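PDB 7KCT: 2-oxoglutarate carboxylase small subunit from Hydrogenobacter thermophilus, which is a biotin carboxylase-family subunit with an ATP-grasp domain, modelled with two ADP molecules, a bicarbonate ion and magnesium. Local coordinates for residues G122-S127 with L164-A169; L246-P251 with S342-I347; V303-T308 with I394-V399. All coordinates share one frame; numbering follows the deposited sequence.

Contact 1: residues G122-S127 with L164-A169. With ADP (adenosine-5'-diphosphate), chain C; BCT (bicarbonate ion), chain F.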
loop_
_atom_site.group_PDB
_atom_site.type_symbol
_atom_site.label_atom_id
_atom_site.label_comp_id
_atom_site.label_asym_id
_atom_site.label_seq_id
_atom_site.Cartn_x
_atom_site.Cartn_y
_atom_site.Cartn_z
ATOM N N GLY A 122 -34.202 -4.260 -5.713
ATOM C CA GLY A 122 -33.926 -3.386 -6.833
ATOM C C GLY A 122 -34.817 -2.182 -6.927
ATOM O O GLY A 122 -34.595 -1.314 -7.770
ATOM N N ASP A 123 -35.821 -2.106 -6.076
ATOM C CA ASP A 123 -36.720 -0.973 -6.024
ATOM C C ASP A 123 -36.635 -0.433 -4.611
ATOM O O ASP A 123 -36.788 -1.195 -3.655
ATOM C CB ASP A 123 -38.129 -1.412 -6.400
ATOM C CG ASP A 123 -39.150 -0.331 -6.180
ATOM O OD1 ASP A 123 -39.642 -0.229 -5.029
ATOM O OD2 ASP A 123 -39.442 0.434 -7.135
ATOM N N LYS A 124 -36.351 0.870 -4.479
ATOM C CA LYS A 124 -36.104 1.425 -3.144
ATOM C C LYS A 124 -37.350 1.343 -2.263
ATOM O O LYS A 124 -37.249 1.079 -1.066
ATOM C CB LYS A 124 -35.628 2.889 -3.225
ATOM C CG LYS A 124 -34.194 3.129 -3.795
ATOM C CD LYS A 124 -33.595 4.516 -3.339
ATOM C CE LYS A 124 -32.429 4.961 -4.232
ATOM N NZ LYS A 124 -32.657 6.273 -4.948
ATOM N N ALA A 125 -38.517 1.650 -2.825
ATOM C CA ALA A 125 -39.759 1.622 -2.048
ATOM C C ALA A 125 -40.014 0.243 -1.460
ATOM O O ALA A 125 -40.228 0.089 -0.252
ATOM C CB ALA A 125 -40.933 2.054 -2.923
ATOM N N ARG A 126 -40.024 -0.779 -2.310
ATOM C CA ARG A 126 -40.135 -2.141 -1.795
ATOM C C ARG A 126 -39.042 -2.453 -0.787
ATOM O O ARG A 126 -39.308 -3.092 0.235
ATOM C CB ARG A 126 -40.096 -3.127 -2.964
ATOM C CG ARG A 126 -40.084 -4.587 -2.572
ATOM C CD ARG A 126 -40.381 -5.426 -3.766
ATOM N NE ARG A 126 -39.377 -5.399 -4.834
ATOM C CZ ARG A 126 -39.548 -4.865 -6.040
ATOM N NH1 ARG A 126 -40.682 -4.269 -6.370
ATOM N NH2 ARG A 126 -38.570 -4.956 -6.945
ATOM N N SER A 127 -37.789 -2.038 -1.051
ATOM C CA SER A 127 -36.718 -2.363 -0.099
ATOM C C SER A 127 -36.979 -1.788 1.294
ATOM O O SER A 127 -36.621 -2.408 2.299
ATOM C CB SER A 127 -35.342 -1.834 -0.558
ATOM O OG SER A 127 -35.177 -1.909 -1.953
ATOM N N LEU A 164 -38.235 14.851 0.138
ATOM C CA LEU A 164 -37.336 14.456 -0.942
ATOM C C LEU A 164 -38.069 13.504 -1.884
ATOM O O LEU A 164 -38.620 12.493 -1.440
ATOM C CB LEU A 164 -36.105 13.762 -0.371
ATOM C CG LEU A 164 -34.885 13.548 -1.246
ATOM C CD1 LEU A 164 -34.341 14.889 -1.660
ATOM C CD2 LEU A 164 -33.902 12.827 -0.438
ATOM N N LEU A 165 -38.099 13.832 -3.171
ATOM C CA LEU A 165 -38.481 12.867 -4.183
ATOM C C LEU A 165 -37.259 12.039 -4.619
ATOM O O LEU A 165 -36.136 12.554 -4.722
ATOM C CB LEU A 165 -39.099 13.587 -5.370
ATOM C CG LEU A 165 -40.325 14.443 -5.121
ATOM C CD1 LEU A 165 -40.592 15.241 -6.378
ATOM C CD2 LEU A 165 -41.488 13.524 -4.759
ATOM N N LYS A 166 -37.476 10.744 -4.838
ATOM C CA LYS A 166 -36.419 9.841 -5.287
ATOM C C LYS A 166 -36.973 8.874 -6.327
ATOM O O LYS A 166 -38.102 8.386 -6.189
ATOM C CB LYS A 166 -35.851 9.042 -4.127
ATOM C CG LYS A 166 -35.435 9.905 -2.962
ATOM C CD LYS A 166 -35.049 9.144 -1.698
ATOM C CE LYS A 166 -33.724 8.445 -1.811
ATOM N NZ LYS A 166 -33.197 7.958 -0.496
ATOM N N ALA A 167 -36.162 8.578 -7.351
ATOM C CA ALA A 167 -36.471 7.504 -8.283
ATOM C C ALA A 167 -36.393 6.172 -7.554
ATOM O O ALA A 167 -35.356 5.850 -6.969
ATOM C CB ALA A 167 -35.494 7.539 -9.456
ATOM N N SER A 168 -37.481 5.382 -7.591
ATOM C CA SER A 168 -37.443 4.106 -6.886
ATOM C C SER A 168 -36.514 3.115 -7.587
ATOM O O SER A 168 -36.004 2.182 -6.958
ATOM C CB SER A 168 -38.847 3.509 -6.737
ATOM O OG SER A 168 -38.851 2.600 -5.639
ATOM N N ALA A 169 -36.322 3.281 -8.896
ATOM C CA ALA A 169 -35.381 2.487 -9.685
ATOM C C ALA A 169 -33.984 3.105 -9.760
ATOM O O ALA A 169 -33.291 2.950 -10.778
ATOM C CB ALA A 169 -35.941 2.270 -11.095
HETATM P PB ADP C . -28.549 6.510 -4.949
HETATM O O1B ADP C . -28.451 7.351 -6.174
HETATM O O2B ADP C . -27.461 6.269 -3.935
HETATM O O3B ADP C . -29.450 5.298 -5.091
HETATM P PA ADP C . -29.618 7.062 -2.409
HETATM O O1A ADP C . -28.596 6.334 -1.611
HETATM O O2A ADP C . -31.056 7.002 -1.919
HETATM O O3A ADP C . -29.705 7.477 -3.916
HETATM O "O5'" ADP C . -29.294 8.733 -1.617
HETATM C "C5'" ADP C . -28.411 9.605 -2.412
HETATM C "C4'" ADP C . -27.846 10.532 -1.411
HETATM O "O4'" ADP C . -28.892 11.517 -1.241
HETATM C "C3'" ADP C . -27.606 9.892 -0.095
HETATM O "O3'" ADP C . -26.228 9.526 0.042
HETATM C "C2'" ADP C . -27.829 11.116 0.789
HETATM O "O2'" ADP C . -26.727 12.095 0.671
HETATM C "C1'" ADP C . -28.992 11.818 0.148
HETATM N N9 ADP C . -30.285 11.351 0.703
HETATM C C8 ADP C . -31.032 10.207 0.388
HETATM N N7 ADP C . -32.184 10.160 1.106
HETATM C C5 ADP C . -32.148 11.289 1.925
HETATM C C6 ADP C . -33.048 11.797 2.897
HETATM N N6 ADP C . -34.195 11.122 3.177
HETATM N N1 ADP C . -32.765 12.926 3.594
HETATM C C2 ADP C . -31.608 13.533 3.236
HETATM N N3 ADP C . -30.672 13.182 2.337
HETATM C C4 ADP C . -30.982 12.034 1.683
HETATM C C BCT F . -40.220 -3.220 -9.534
HETATM O O1 BCT F . -39.318 -4.021 -9.882
HETATM O O2 BCT F . -40.631 -2.787 -8.451
HETATM O O3 BCT F . -40.885 -2.640 -10.671
#
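Ser168 meets the start of helix 124-133 with its hydroxyl and its carbonyl at once. The hydroxyl sits between Asp123 and Ala125: Ser168 OG donates to Asp123 OD2 over 2.7 Å, arriving from above the carboxylate plane, 53° out of it, and accepts from Ala125 N over 3.0 Å in a nearly straight bond. The other oxygen of Asp123, OD1, takes Arg126 N at 2.8 Å, the N-cap bond, so the carboxylate reaches the helix end with one oxygen and the serine with the other. Asp123 CG stands anti to its own N (chi1 172°), which explains this reach. Arg202 adds a salt bridge to Asp123 OD2. One residue further on, Lys124 N donates to Ser168 O at 2.8 Å, in the carbonyl plane and on a lone pair.

From the same turn the Lys124 side chain runs toward strand 163-167 and bends at its end, where NZ makes long, weak bonds to Ala167 O and to O3A of one ADP. Lys166 approaches that nucleotide from the strand, its NZ bonded to ADP O2A at 2.7 Å and to ADP N7 at 2.9 Å, with Glu208 as a further, charged partner. Lys124 NZ and Lys166 NZ stand 4.8 Å apart beside the phosphates, whose negative charge probably offsets their own. Arg126 turns to bicarbonate instead, NH1 giving a 2.6 Å bond to its O2. A capped helix start set against a nucleotide-lining strand, with a lysine from each, belongs to the nucleotide site of the ATP-grasp domain.

Contact 2: residues L246-P251 with S342-I347. With ADP (adenosine-5'-diphosphate), chain D.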
loop_
_atom_site.group_PDB
_atom_site.type_symbol
_atom_site.label_atom_id
_atom_site.label_comp_id
_atom_site.label_asym_id
_atom_site.label_seq_id
_atom_site.Cartn_x
_atom_site.Cartn_y
_atom_site.Cartn_z
ATOM N N LEU A 246 -17.335 11.130 -2.583
ATOM C CA LEU A 246 -15.994 11.599 -2.915
ATOM C C LEU A 246 -14.969 11.183 -1.887
ATOM O O LEU A 246 -13.829 10.836 -2.242
ATOM C CB LEU A 246 -15.998 13.121 -3.026
ATOM C CG LEU A 246 -14.829 13.902 -3.581
ATOM C CD1 LEU A 246 -14.633 13.538 -5.024
ATOM C CD2 LEU A 246 -15.176 15.408 -3.368
ATOM N N VAL A 247 -15.347 11.209 -0.616
ATOM C CA VAL A 247 -14.476 10.839 0.479
ATOM C C VAL A 247 -15.231 9.901 1.404
ATOM O O VAL A 247 -16.342 10.200 1.842
ATOM C CB VAL A 247 -13.992 12.069 1.269
ATOM C CG1 VAL A 247 -13.159 11.583 2.468
ATOM C CG2 VAL A 247 -13.222 13.077 0.351
ATOM N N GLU A 248 -14.589 8.835 1.780
ATOM C CA GLU A 248 -15.191 7.828 2.636
ATOM C C GLU A 248 -14.250 7.463 3.762
ATOM O O GLU A 248 -13.036 7.334 3.559
ATOM C CB GLU A 248 -15.534 6.579 1.774
ATOM C CG GLU A 248 -16.406 6.868 0.559
ATOM C CD GLU A 248 -15.656 6.861 -0.786
ATOM O OE1 GLU A 248 -14.402 6.754 -0.832
ATOM O OE2 GLU A 248 -16.358 6.916 -1.820
ATOM N N ILE A 249 -14.803 7.267 4.970
ATOM C CA ILE A 249 -13.976 6.879 6.097
ATOM C C ILE A 249 -14.585 5.674 6.804
ATOM O O ILE A 249 -15.797 5.467 6.804
ATOM C CB ILE A 249 -13.773 8.029 7.116
ATOM C CG1 ILE A 249 -15.070 8.300 7.860
ATOM C CG2 ILE A 249 -13.384 9.359 6.414
ATOM C CD1 ILE A 249 -14.988 9.320 9.031
ATOM N N ALA A 250 -13.738 4.964 7.534
ATOM C CA ALA A 250 -14.157 3.822 8.334
ATOM C C ALA A 250 -13.280 3.753 9.573
ATOM O O ALA A 250 -12.067 4.027 9.490
ATOM C CB ALA A 250 -14.070 2.484 7.569
ATOM N N PRO A 251 -13.871 3.478 10.759
ATOM C CA PRO A 251 -15.333 3.454 10.982
ATOM C C PRO A 251 -15.852 4.888 10.857
ATOM O O PRO A 251 -15.047 5.795 10.676
ATOM C CB PRO A 251 -15.472 2.899 12.416
ATOM C CG PRO A 251 -14.175 3.345 13.103
ATOM C CD PRO A 251 -13.106 3.249 11.993
ATOM N N SER A 342 -9.310 4.560 8.525
ATOM C CA SER A 342 -8.960 4.508 7.124
ATOM C C SER A 342 -9.802 5.515 6.374
ATOM O O SER A 342 -10.982 5.704 6.676
ATOM C CB SER A 342 -9.148 3.075 6.599
ATOM O OG SER A 342 -8.951 3.009 5.196
ATOM N N ILE A 343 -9.191 6.163 5.396
ATOM C CA ILE A 343 -9.825 7.173 4.580
ATOM C C ILE A 343 -9.522 6.829 3.133
ATOM O O ILE A 343 -8.384 6.476 2.801
ATOM C CB ILE A 343 -9.297 8.588 4.923
ATOM C CG1 ILE A 343 -9.410 8.912 6.407
ATOM C CG2 ILE A 343 -10.058 9.655 4.177
ATOM C CD1 ILE A 343 -8.787 10.280 6.800
ATOM N N GLU A 344 -10.527 6.971 2.276
ATOM C CA GLU A 344 -10.422 6.822 0.848
ATOM C C GLU A 344 -10.843 8.113 0.170
ATOM O O GLU A 344 -11.905 8.672 0.464
ATOM C CB GLU A 344 -11.294 5.647 0.330
ATOM C CG GLU A 344 -11.511 5.673 -1.217
ATOM C CD GLU A 344 -12.281 4.461 -1.762
ATOM O OE1 GLU A 344 -13.462 4.559 -2.198
ATOM O OE2 GLU A 344 -11.675 3.385 -1.791
ATOM N N CYS A 345 -10.063 8.531 -0.813
ATOM C CA CYS A 345 -10.406 9.662 -1.648
ATOM C C CYS A 345 -10.494 9.193 -3.090
ATOM O O CYS A 345 -9.614 8.470 -3.561
ATOM C CB CYS A 345 -9.409 10.798 -1.496
ATOM S SG CYS A 345 -9.330 11.546 0.139
ATOM N N ARG A 346 -11.567 9.584 -3.768
ATOM C CA ARG A 346 -11.737 9.284 -5.182
ATOM C C ARG A 346 -11.002 10.336 -5.973
ATOM O O ARG A 346 -11.279 11.536 -5.818
ATOM C CB ARG A 346 -13.206 9.261 -5.575
ATOM C CG ARG A 346 -13.988 8.329 -4.694
ATOM C CD ARG A 346 -15.226 7.900 -5.398
ATOM N NE ARG A 346 -16.087 7.093 -4.543
ATOM C CZ ARG A 346 -17.208 6.561 -4.984
ATOM N NH1 ARG A 346 -17.538 6.763 -6.259
ATOM N NH2 ARG A 346 -18.004 5.876 -4.164
ATOM N N ILE A 347 -10.060 9.889 -6.795
ATOM C CA ILE A 347 -9.312 10.758 -7.696
ATOM C C ILE A 347 -10.030 10.680 -9.031
ATOM O O ILE A 347 -9.861 9.703 -9.768
ATOM C CB ILE A 347 -7.853 10.326 -7.863
ATOM C CG1 ILE A 347 -7.232 9.946 -6.533
ATOM C CG2 ILE A 347 -7.091 11.392 -8.574
ATOM C CD1 ILE A 347 -7.176 10.995 -5.622
HETATM P PB ADP D . -20.841 3.128 -4.802
HETATM O O1B ADP D . -20.142 1.829 -5.160
HETATM O O2B ADP D . -20.701 3.751 -3.432
HETATM O O3B ADP D . -22.184 3.325 -5.430
HETATM P PA ADP D . -20.750 5.107 -6.956
HETATM O O1A ADP D . -19.970 5.942 -7.914
HETATM O O2A ADP D . -22.218 5.341 -6.645
HETATM O O3A ADP D . -19.986 4.501 -5.705
HETATM O "O5'" ADP D . -21.036 3.567 -8.155
HETATM C "C5'" ADP D . -19.981 3.485 -9.204
HETATM C "C4'" ADP D . -20.495 3.228 -10.547
HETATM O "O4'" ADP D . -21.723 2.537 -10.610
HETATM C "C3'" ADP D . -20.693 4.746 -11.124
HETATM O "O3'" ADP D . -20.348 4.751 -12.404
HETATM C "C2'" ADP D . -22.244 4.839 -10.844
HETATM O "O2'" ADP D . -22.883 5.602 -11.756
HETATM C "C1'" ADP D . -22.588 3.369 -11.231
HETATM N N9 ADP D . -23.864 2.833 -10.601
HETATM C C8 ADP D . -24.261 2.835 -9.241
HETATM N N7 ADP D . -25.487 2.285 -9.040
HETATM C C5 ADP D . -25.879 1.877 -10.297
HETATM C C6 ADP D . -27.058 1.241 -10.731
HETATM N N6 ADP D . -28.051 0.911 -9.831
HETATM N N1 ADP D . -27.229 0.937 -12.059
HETATM C C2 ADP D . -26.190 1.330 -12.888
HETATM N N3 ADP D . -25.010 1.945 -12.620
HETATM C C4 ADP D . -24.888 2.201 -11.283
#
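Arg346 and Glu248 form the charged first shell of this strand pair, beside an ADP. Arg346 NE donates to Glu248 OE2 at 2.7 Å, using the syn lone pair of that oxygen, and Glu248 OE2 lies close to the guanidinium plane of Arg346; NH2 adds a weaker bond to the same atom. The carboxylate and guanidinium planes are turned 36° apart. Extended from CG to NE, the arginine carries its outer nitrogens to the nucleotide: Arg346 NH1 bonds ADP O1A at 3.1 Å and Arg346 NH2 bonds ADP O3A at 2.9 Å. Glu304 is a further salt-bridge partner of NH2.

The remaining oxygen of Glu248, OE1, lies 2.8 Å from Glu344 OE1, the two carboxylate planes being 78° apart. A bend at chi2 of Glu248 brings its end over toward the neighbouring strand.

Behind these groups stands the backbone. Glu248 and Glu344 are a hydrogen-bonded pair, with Glu344 N to Glu248 O at 2.8 Å, and Ala250 with Ser342 is another; Arg346 N also reaches Leu246 O, at 3.0 Å. On the other face, the non-hydrogen-bonded pairs put Val247 beside Cys345 and Ile249 beside Ile343. Ile249 and Ile343 lie side by side and point the same way, Ile249 CG2 4.0 Å from Ile343 CG1, both touching Trp404 of helix 404-417. The two strands run antiparallel, their directions 166° apart, and join the ATP-grasp and biotin carboxylase C-terminal regions in one sheet: Val247, Ile249, Ile343 and Cys345 occupy the face toward helix 404-417, while Ala250 and Ser342 pack against helix 305-312 and Glu248, Glu344 and, at the end, Arg346 line the side of the ADP pocket.

Contact 3: residues V303-T308 with I394-V399. With ADP (adenosine-5'-diphosphate), chain D.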
loop_
_atom_site.group_PDB
_atom_site.type_symbol
_atom_site.label_atom_id
_atom_site.label_comp_id
_atom_site.label_asym_id
_atom_site.label_seq_id
_atom_site.Cartn_x
_atom_site.Cartn_y
_atom_site.Cartn_z
ATOM N N VAL A 303 -17.578 0.804 -4.489
ATOM C CA VAL A 303 -16.303 1.471 -4.738
ATOM C C VAL A 303 -15.438 1.536 -3.490
ATOM O O VAL A 303 -14.242 1.217 -3.524
ATOM C CB VAL A 303 -16.588 2.883 -5.294
ATOM C CG1 VAL A 303 -15.324 3.771 -5.341
ATOM C CG2 VAL A 303 -17.179 2.773 -6.708
ATOM N N GLU A 304 -16.039 1.895 -2.361
ATOM C CA GLU A 304 -15.333 2.250 -1.148
ATOM C C GLU A 304 -15.089 1.076 -0.205
ATOM O O GLU A 304 -14.677 1.293 0.958
ATOM C CB GLU A 304 -16.118 3.376 -0.437
ATOM C CG GLU A 304 -17.576 3.000 0.004
ATOM C CD GLU A 304 -18.713 3.323 -1.010
ATOM O OE1 GLU A 304 -18.485 3.465 -2.228
ATOM O OE2 GLU A 304 -19.889 3.465 -0.573
ATOM N N HIS A 305 -15.254 -0.160 -0.682
ATOM C CA HIS A 305 -14.977 -1.312 0.174
ATOM C C HIS A 305 -13.572 -1.338 0.762
ATOM O O HIS A 305 -13.399 -1.977 1.817
ATOM C CB HIS A 305 -15.250 -2.636 -0.574
ATOM C CG HIS A 305 -14.202 -3.006 -1.577
ATOM N ND1 HIS A 305 -14.299 -2.626 -2.896
ATOM C CD2 HIS A 305 -13.067 -3.742 -1.481
ATOM C CE1 HIS A 305 -13.241 -3.073 -3.564
ATOM N NE2 HIS A 305 -12.470 -3.742 -2.726
ATOM N N PRO A 306 -12.538 -0.742 0.157
ATOM C CA PRO A 306 -11.202 -0.861 0.769
ATOM C C PRO A 306 -11.087 -0.250 2.157
ATOM O O PRO A 306 -10.346 -0.811 2.972
ATOM C CB PRO A 306 -10.279 -0.170 -0.255
ATOM C CG PRO A 306 -10.976 -0.432 -1.570
ATOM C CD PRO A 306 -12.456 -0.218 -1.224
ATOM N N VAL A 307 -11.810 0.822 2.506
ATOM C CA VAL A 307 -11.611 1.357 3.855
ATOM C C VAL A 307 -12.004 0.317 4.894
ATOM O O VAL A 307 -11.385 0.212 5.959
ATOM C CB VAL A 307 -12.372 2.686 4.086
ATOM C CG1 VAL A 307 -11.826 3.797 3.179
ATOM C CG2 VAL A 307 -13.888 2.557 3.969
ATOM N N THR A 308 -13.037 -0.456 4.604
ATOM C CA THR A 308 -13.469 -1.504 5.524
ATOM C C THR A 308 -12.456 -2.625 5.611
ATOM O O THR A 308 -12.230 -3.178 6.699
ATOM C CB THR A 308 -14.830 -2.047 5.096
ATOM O OG1 THR A 308 -15.804 -0.983 5.161
ATOM C CG2 THR A 308 -15.200 -3.252 6.025
ATOM N N ILE A 394 -10.206 7.792 -11.840
ATOM C CA ILE A 394 -8.837 7.444 -12.233
ATOM C C ILE A 394 -8.200 6.497 -11.221
ATOM O O ILE A 394 -7.470 5.576 -11.581
ATOM C CB ILE A 394 -7.952 8.707 -12.350
ATOM C CG1 ILE A 394 -8.281 9.632 -13.490
ATOM C CG2 ILE A 394 -6.434 8.317 -12.412
ATOM C CD1 ILE A 394 -7.561 10.944 -13.327
ATOM N N ALA A 395 -8.361 6.801 -9.935
ATOM C CA ALA A 395 -7.634 6.088 -8.903
ATOM C C ALA A 395 -8.400 6.286 -7.610
ATOM O O ALA A 395 -9.180 7.233 -7.476
ATOM C CB ALA A 395 -6.204 6.599 -8.766
ATOM N N LYS A 396 -8.245 5.337 -6.713
ATOM C CA LYS A 396 -8.693 5.471 -5.327
ATOM C C LYS A 396 -7.440 5.469 -4.483
ATOM O O LYS A 396 -6.604 4.557 -4.603
ATOM C CB LYS A 396 -9.627 4.343 -4.896
ATOM C CG LYS A 396 -10.754 4.114 -5.882
ATOM C CD LYS A 396 -11.833 3.145 -5.382
ATOM C CE LYS A 396 -11.317 1.721 -5.211
ATOM N NZ LYS A 396 -12.411 0.741 -5.436
ATOM N N LEU A 397 -7.253 6.510 -3.704
ATOM C CA LEU A 397 -6.158 6.571 -2.754
ATOM C C LEU A 397 -6.706 6.215 -1.379
ATOM O O LEU A 397 -7.646 6.856 -0.913
ATOM C CB LEU A 397 -5.538 7.957 -2.748
ATOM C CG LEU A 397 -4.335 8.208 -1.877
ATOM C CD1 LEU A 397 -3.299 7.218 -2.271
ATOM C CD2 LEU A 397 -3.938 9.683 -2.132
ATOM N N ILE A 398 -6.133 5.201 -0.733
ATOM C CA ILE A 398 -6.627 4.714 0.557
ATOM C C ILE A 398 -5.510 4.771 1.561
ATOM O O ILE A 398 -4.387 4.355 1.253
ATOM C CB ILE A 398 -7.158 3.276 0.460
ATOM C CG1 ILE A 398 -8.252 3.216 -0.584
ATOM C CG2 ILE A 398 -7.653 2.784 1.849
ATOM C CD1 ILE A 398 -7.910 2.336 -1.749
ATOM N N VAL A 399 -5.791 5.286 2.766
ATOM C CA VAL A 399 -4.782 5.291 3.804
ATOM C C VAL A 399 -5.349 4.674 5.067
ATOM O O VAL A 399 -6.565 4.545 5.245
ATOM C CB VAL A 399 -4.181 6.686 4.138
ATOM C CG1 VAL A 399 -3.705 7.363 2.867
ATOM C CG2 VAL A 399 -5.158 7.600 4.959
HETATM P PB ADP D . -20.841 3.128 -4.802
HETATM O O1B ADP D . -20.142 1.829 -5.160
HETATM O O2B ADP D . -20.701 3.751 -3.432
HETATM O O3B ADP D . -22.184 3.325 -5.430
HETATM P PA ADP D . -20.750 5.107 -6.956
HETATM O O1A ADP D . -19.970 5.942 -7.914
HETATM O O2A ADP D . -22.218 5.341 -6.645
HETATM O O3A ADP D . -19.986 4.501 -5.705
HETATM O "O5'" ADP D . -21.036 3.567 -8.155
HETATM C "C5'" ADP D . -19.981 3.485 -9.204
HETATM C "C4'" ADP D . -20.495 3.228 -10.547
HETATM O "O4'" ADP D . -21.723 2.537 -10.610
HETATM C "C3'" ADP D . -20.693 4.746 -11.124
HETATM O "O3'" ADP D . -20.348 4.751 -12.404
HETATM C "C2'" ADP D . -22.244 4.839 -10.844
HETATM O "O2'" ADP D . -22.883 5.602 -11.756
HETATM C "C1'" ADP D . -22.588 3.369 -11.231
HETATM N N9 ADP D . -23.864 2.833 -10.601
HETATM C C8 ADP D . -24.261 2.835 -9.241
HETATM N N7 ADP D . -25.487 2.285 -9.040
HETATM C C5 ADP D . -25.879 1.877 -10.297
HETATM C C6 ADP D . -27.058 1.241 -10.731
HETATM N N6 ADP D . -28.051 0.911 -9.831
HETATM N N1 ADP D . -27.229 0.937 -12.059
HETATM C C2 ADP D . -26.190 1.330 -12.888
HETATM N N3 ADP D . -25.010 1.945 -12.620
HETATM C C4 ADP D . -24.888 2.201 -11.283
#
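Lys396 NZ is gripped by Val303 O and, from elsewhere in the chain, by Glu21, with which it forms a salt bridge. Its bond to Val303 O is 2.7 Å long and uses a lone pair in the carbonyl plane, at a C=O...N angle of 136°. The setting is the meeting of the ATP-grasp region with the biotin carboxylase C-terminal region, where the start of helix 305-312 packs against strand 393-401 of the large antiparallel sheet.

Lys396 gets there by a bend at chi3 (-66°), which lifts the ammonium from the strand toward the carbonyl. On the way its aliphatic part crosses Val303 obliquely, Lys396 CD meeting Val303 CG1 at 3.5 Å. The two sides of the Val303 residue therefore serve different partners: its carbonyl takes the lysine, whereas Val303 N donates to O1B of the nearby ADP at 2.8 Å in an almost straight bond. CG2 of the same valine packs against the phosphate bridge, 3.4 Å from ADP O3A. This is consistent with a second-shell role for Lys396, which fixes the carbonyl of the residue whose N binds the phosphate.

In Glu304, the next residue, CB points away from the strand; the carboxylate lies beside the ADP, with OE2 bonded to Lys245 and OE1 to Arg346 in salt bridges. Beyond it the contact becomes apolar. Ile398 points toward the helix start, and Val307 CG1 is its more distant apolar neighbour, near Ile398 CG2. His305 is bonded through ND1 to Gln302 O and through NE2 to Arg25, with CD of Pro306 over the centre of one ring face. That proline meets the isoleucine at about a right angle, Pro306 CB 3.8 Å from Ile398 CD1.

How the contacts relate
Contacts 2 and 3 are neighbours, their centres 6 Å apart, and both reach one ADP. They interlock along the chain, since their segments alternate, and in space, since strands 341-351 and 393-401 are adjacent in one sheet. Ser342 OG lies 2.8 Å from Val399 O, a probable hydrogen bond, and Arg346 CZ packs 3.4 Å from Val303 CG1. Contact 1 closes earlier in the sequence and lines the other ADP; its nearest atoms are about 14 Å from contact 2 and about 13 Å from contact 3. The two nucleotides nevertheless approach within about 6 Å at their nearest atoms. A magnesium ion lies about 6 Å from the Lys124 side chain and about 9 Å from that of Arg346.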